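Local coordinates for protein diguanylate cyclase/phosphodiesterase (Caldicellulosiruptor saccharolyticus, PDB 3MTK) that is a GGDEF domain cut from a larger PAS-GGDEF-EAL protein that probably takes part in cyclic di-GMP turnover, at residues A[34-45]-A[121-130]. Residues are numbered along the deposited sequence; the frame is centred on the assembly and turned at random.
Sequences CIDTYLIFLEVR and VNFNIGAAQI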
loop_
_atom_site.group_PDB
_atom_site.type_symbol
_atom_site.label_atom_id
_atom_site.label_comp_id
_atom_site.label_asym_id
_atom_site.label_seq_id
_atom_site.Cartn_x
_atom_site.Cartn_y
_atom_site.Cartn_z
ATOM N N CYS A 34 -13.488 15.350 1.723
ATOM C CA CYS A 34 -12.779 14.098 1.875
ATOM C C CYS A 34 -12.077 14.224 3.223
ATOM O O CYS A 34 -10.857 14.105 3.316
ATOM C CB CYS A 34 -11.765 13.942 0.746
ATOM S SG CYS A 34 -12.516 13.946 -0.900
ATOM N N ILE A 35 -12.884 14.487 4.251
ATOM C CA ILE A 35 -12.430 14.663 5.630
ATOM C C ILE A 35 -11.085 14.010 5.903
ATOM O O ILE A 35 -11.002 12.935 6.499
ATOM C CB ILE A 35 -13.483 14.113 6.639
ATOM C CG1 ILE A 35 -12.911 14.110 8.061
ATOM C CG2 ILE A 35 -13.920 12.708 6.229
ATOM C CD1 ILE A 35 -12.312 15.432 8.497
ATOM N N ASP A 36 -10.028 14.688 5.478
ATOM C CA ASP A 36 -8.686 14.172 5.656
ATOM C C ASP A 36 -8.652 12.675 5.370
ATOM O O ASP A 36 -8.505 11.838 6.268
ATOM C CB ASP A 36 -8.196 14.481 7.063
ATOM C CG ASP A 36 -8.047 15.973 7.296
ATOM O OD1 ASP A 36 -7.609 16.671 6.357
ATOM O OD2 ASP A 36 -8.355 16.452 8.409
ATOM N N THR A 37 -8.822 12.361 4.090
ATOM C CA THR A 37 -8.806 11.000 3.596
ATOM C C THR A 37 -7.520 10.950 2.793
ATOM O O THR A 37 -7.227 11.877 2.038
ATOM C CB THR A 37 -9.992 10.747 2.663
ATOM O OG1 THR A 37 -11.195 11.186 3.301
ATOM C CG2 THR A 37 -10.104 9.274 2.344
ATOM N N TYR A 38 -6.751 9.884 2.945
ATOM C CA TYR A 38 -5.493 9.799 2.225
ATOM C C TYR A 38 -5.295 8.565 1.362
ATOM O O TYR A 38 -5.842 7.496 1.633
ATOM C CB TYR A 38 -4.317 9.874 3.206
ATOM C CG TYR A 38 -4.265 11.124 4.049
ATOM C CD1 TYR A 38 -5.159 11.321 5.102
ATOM C CD2 TYR A 38 -3.319 12.116 3.793
ATOM C CE1 TYR A 38 -5.115 12.476 5.875
ATOM C CE2 TYR A 38 -3.266 13.274 4.562
ATOM C CZ TYR A 38 -4.166 13.446 5.599
ATOM O OH TYR A 38 -4.113 14.589 6.359
ATOM N N LEU A 39 -4.502 8.734 0.312
ATOM C CA LEU A 39 -4.138 7.636 -0.566
ATOM C C LEU A 39 -2.735 7.301 -0.072
ATOM O O LEU A 39 -1.913 8.205 0.115
ATOM C CB LEU A 39 -4.064 8.088 -2.024
ATOM C CG LEU A 39 -3.609 6.993 -2.997
ATOM C CD1 LEU A 39 -4.574 5.826 -2.947
ATOM C CD2 LEU A 39 -3.525 7.551 -4.402
ATOM N N ILE A 40 -2.466 6.023 0.160
ATOM C CA ILE A 40 -1.159 5.597 0.638
ATOM C C ILE A 40 -0.605 4.477 -0.225
ATOM O O ILE A 40 -1.316 3.520 -0.562
ATOM C CB ILE A 40 -1.234 5.098 2.100
ATOM C CG1 ILE A 40 -1.811 6.196 2.987
ATOM C CG2 ILE A 40 0.155 4.742 2.609
ATOM C CD1 ILE A 40 -2.287 5.693 4.320
ATOM N N PHE A 41 0.667 4.615 -0.580
ATOM C CA PHE A 41 1.376 3.640 -1.395
ATOM C C PHE A 41 2.440 2.941 -0.543
ATOM O O PHE A 41 3.324 3.593 0.017
ATOM C CB PHE A 41 2.051 4.347 -2.582
ATOM C CG PHE A 41 1.196 4.440 -3.824
ATOM C CD1 PHE A 41 -0.147 4.076 -3.806
ATOM C CD2 PHE A 41 1.740 4.909 -5.014
ATOM C CE1 PHE A 41 -0.943 4.183 -4.959
ATOM C CE2 PHE A 41 0.955 5.019 -6.180
ATOM C CZ PHE A 41 -0.392 4.655 -6.148
ATOM N N LEU A 42 2.345 1.622 -0.421
ATOM C CA LEU A 42 3.339 0.881 0.349
ATOM C C LEU A 42 4.119 -0.019 -0.591
ATOM O O LEU A 42 3.537 -0.792 -1.370
ATOM C CB LEU A 42 2.709 -0.007 1.426
ATOM C CG LEU A 42 1.955 0.537 2.628
ATOM C CD1 LEU A 42 0.510 0.891 2.235
ATOM C CD2 LEU A 42 1.938 -0.538 3.696
ATOM N N GLU A 43 5.437 0.058 -0.507
ATOM C CA GLU A 43 6.270 -0.774 -1.357
ATOM C C GLU A 43 7.075 -1.770 -0.524
ATOM O O GLU A 43 7.718 -1.405 0.460
ATOM C CB GLU A 43 7.214 0.101 -2.188
ATOM C CG GLU A 43 8.064 -0.698 -3.168
ATOM C CD GLU A 43 8.914 0.175 -4.069
ATOM O OE1 GLU A 43 8.494 1.313 -4.356
ATOM O OE2 GLU A 43 9.990 -0.283 -4.504
ATOM N N VAL A 44 7.027 -3.035 -0.916
ATOM C CA VAL A 44 7.783 -4.078 -0.222
ATOM C C VAL A 44 9.185 -4.033 -0.817
ATOM O O VAL A 44 9.366 -4.279 -2.010
ATOM C CB VAL A 44 7.177 -5.467 -0.471
ATOM C CG1 VAL A 44 7.824 -6.471 0.444
ATOM C CG2 VAL A 44 5.674 -5.430 -0.245
ATOM N N ARG A 45 10.185 -3.718 -0.004
ATOM C CA ARG A 45 11.551 -3.617 -0.532
ATOM C C ARG A 45 12.264 -4.938 -0.824
ATOM O O ARG A 45 12.005 -5.963 -0.194
ATOM C CB ARG A 45 12.422 -2.783 0.413
ATOM C CG ARG A 45 11.890 -1.382 0.711
ATOM C CD ARG A 45 11.610 -0.609 -0.561
ATOM N NE ARG A 45 12.770 -0.563 -1.446
ATOM C CZ ARG A 45 13.821 0.233 -1.275
ATOM N NH1 ARG A 45 13.873 1.069 -0.249
ATOM N NH2 ARG A 45 14.831 0.193 -2.134
ATOM N N VAL A 121 10.937 -8.237 6.314
ATOM C CA VAL A 121 11.064 -7.445 5.105
ATOM C C VAL A 121 11.021 -5.974 5.430
ATOM O O VAL A 121 10.567 -5.585 6.495
ATOM C CB VAL A 121 9.927 -7.720 4.126
ATOM C CG1 VAL A 121 10.108 -9.076 3.487
ATOM C CG2 VAL A 121 8.606 -7.635 4.861
ATOM N N ASN A 122 11.490 -5.166 4.492
ATOM C CA ASN A 122 11.503 -3.723 4.636
ATOM C C ASN A 122 10.472 -3.121 3.714
ATOM O O ASN A 122 10.071 -3.755 2.738
ATOM C CB ASN A 122 12.877 -3.180 4.295
ATOM C CG ASN A 122 13.877 -3.476 5.373
ATOM O OD1 ASN A 122 15.072 -3.605 5.114
ATOM N ND2 ASN A 122 13.391 -3.575 6.605
ATOM N N PHE A 123 10.046 -1.901 4.034
ATOM C CA PHE A 123 9.037 -1.203 3.249
ATOM C C PHE A 123 9.378 0.269 3.126
ATOM O O PHE A 123 10.366 0.745 3.676
ATOM C CB PHE A 123 7.655 -1.284 3.925
ATOM C CG PHE A 123 7.181 -2.691 4.233
ATOM C CD1 PHE A 123 7.703 -3.400 5.310
ATOM C CD2 PHE A 123 6.201 -3.286 3.460
ATOM C CE1 PHE A 123 7.253 -4.683 5.611
ATOM C CE2 PHE A 123 5.741 -4.567 3.754
ATOM C CZ PHE A 123 6.269 -5.266 4.833
ATOM N N ASN A 124 8.525 0.975 2.391
ATOM C CA ASN A 124 8.603 2.412 2.208
ATOM C C ASN A 124 7.174 2.831 1.919
ATOM O O ASN A 124 6.395 2.066 1.326
ATOM C CB ASN A 124 9.547 2.792 1.075
ATOM C CG ASN A 124 10.948 3.116 1.586
ATOM O OD1 ASN A 124 11.149 4.115 2.302
ATOM N ND2 ASN A 124 11.914 2.270 1.245
ATOM N N ILE A 125 6.815 4.026 2.371
ATOM C CA ILE A 125 5.459 4.501 2.201
ATOM C C ILE A 125 5.348 5.913 1.658
ATOM O O ILE A 125 6.011 6.831 2.140
ATOM C CB ILE A 125 4.698 4.408 3.540
ATOM C CG1 ILE A 125 4.359 2.945 3.825
ATOM C CG2 ILE A 125 3.448 5.256 3.505
ATOM C CD1 ILE A 125 3.670 2.717 5.173
ATOM N N GLY A 126 4.506 6.063 0.642
ATOM C CA GLY A 126 4.265 7.360 0.047
ATOM C C GLY A 126 2.783 7.618 0.230
ATOM O O GLY A 126 1.959 6.752 -0.087
ATOM N N ALA A 127 2.426 8.786 0.751
ATOM C CA ALA A 127 1.011 9.092 0.971
ATOM C C ALA A 127 0.611 10.463 0.433
ATOM O O ALA A 127 1.447 11.358 0.300
ATOM C CB ALA A 127 0.690 8.998 2.461
ATOM N N ALA A 128 -0.671 10.628 0.127
ATOM C CA ALA A 128 -1.145 11.904 -0.396
ATOM C C ALA A 128 -2.594 12.232 -0.013
ATOM O O ALA A 128 -3.485 11.386 -0.101
ATOM C CB ALA A 128 -0.986 11.926 -1.907
ATOM N N GLN A 129 -2.805 13.471 0.423
ATOM C CA GLN A 129 -4.122 13.972 0.808
ATOM C C GLN A 129 -5.054 13.909 -0.399
ATOM O O GLN A 129 -4.814 14.587 -1.402
ATOM C CB GLN A 129 -3.997 15.428 1.260
ATOM C CG GLN A 129 -5.282 16.076 1.766
ATOM C CD GLN A 129 -5.399 16.011 3.273
ATOM O OE1 GLN A 129 -4.482 16.409 3.995
ATOM N NE2 GLN A 129 -6.530 15.513 3.759
ATOM N N ILE A 130 -6.103 13.095 -0.317
ATOM C CA ILE A 130 -7.058 12.991 -1.417
ATOM C C ILE A 130 -7.782 14.325 -1.585
ATOM O O ILE A 130 -8.283 14.898 -0.617
ATOM C CB ILE A 130 -8.126 11.912 -1.158
ATOM C CG1 ILE A 130 -7.524 10.517 -1.335
ATOM C CG2 ILE A 130 -9.313 12.127 -2.094
ATOM C CD1 ILE A 130 -8.527 9.393 -1.173
HETATM O O HOH W 1 13.072 -6.111 2.463
#
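The ring of Y38 and the side-chain amide of Q129 meet with their planes 49° apart, neither stacked nor perpendicular. Q129 bends at chi2 so that its amide comes obliquely up to the ring, which brings OE1 to 3.4 Å from Y38 CE2, while NE2 donates a bent bond of 3.0 Å to D36 OD1. That carboxylate oxygen receives it on its anti lone pair, and the bond leaves the amide plane by 30°. At the other end the F123 ring lies obliquely alongside V44, CE2 4.1 Å from V44 CG2, and the guanidinium of R45 has the amide of N124 at its edge.

Between these ends, 37-44 and 123-129 run antiparallel, an instance of two strands distant in sequence meeting at the centre of a sheet. Backbone pairs L39-A128 and F41-G126 each carry two hydrogen bonds, that from L39 N to A128 O nearly straight (176°). Y38, I40, L42, I125 and A127 share one face, where I40 CG2 presses on I125 CG2 at a tight 3.5 Å and I125 CG1 lies beside L42 CG. Near N122 and R45, a water accepts from N122 N and donates to R45 O.

Helix 97-108 covers L42 and I125 on this face; helix 137-154 covers L39 and F41 on the other, where K152 forms a salt bridge with E43. Strands 87-93 and 159-163 flank the pair, making it the middle of the GGDEF domain's mixed sheet.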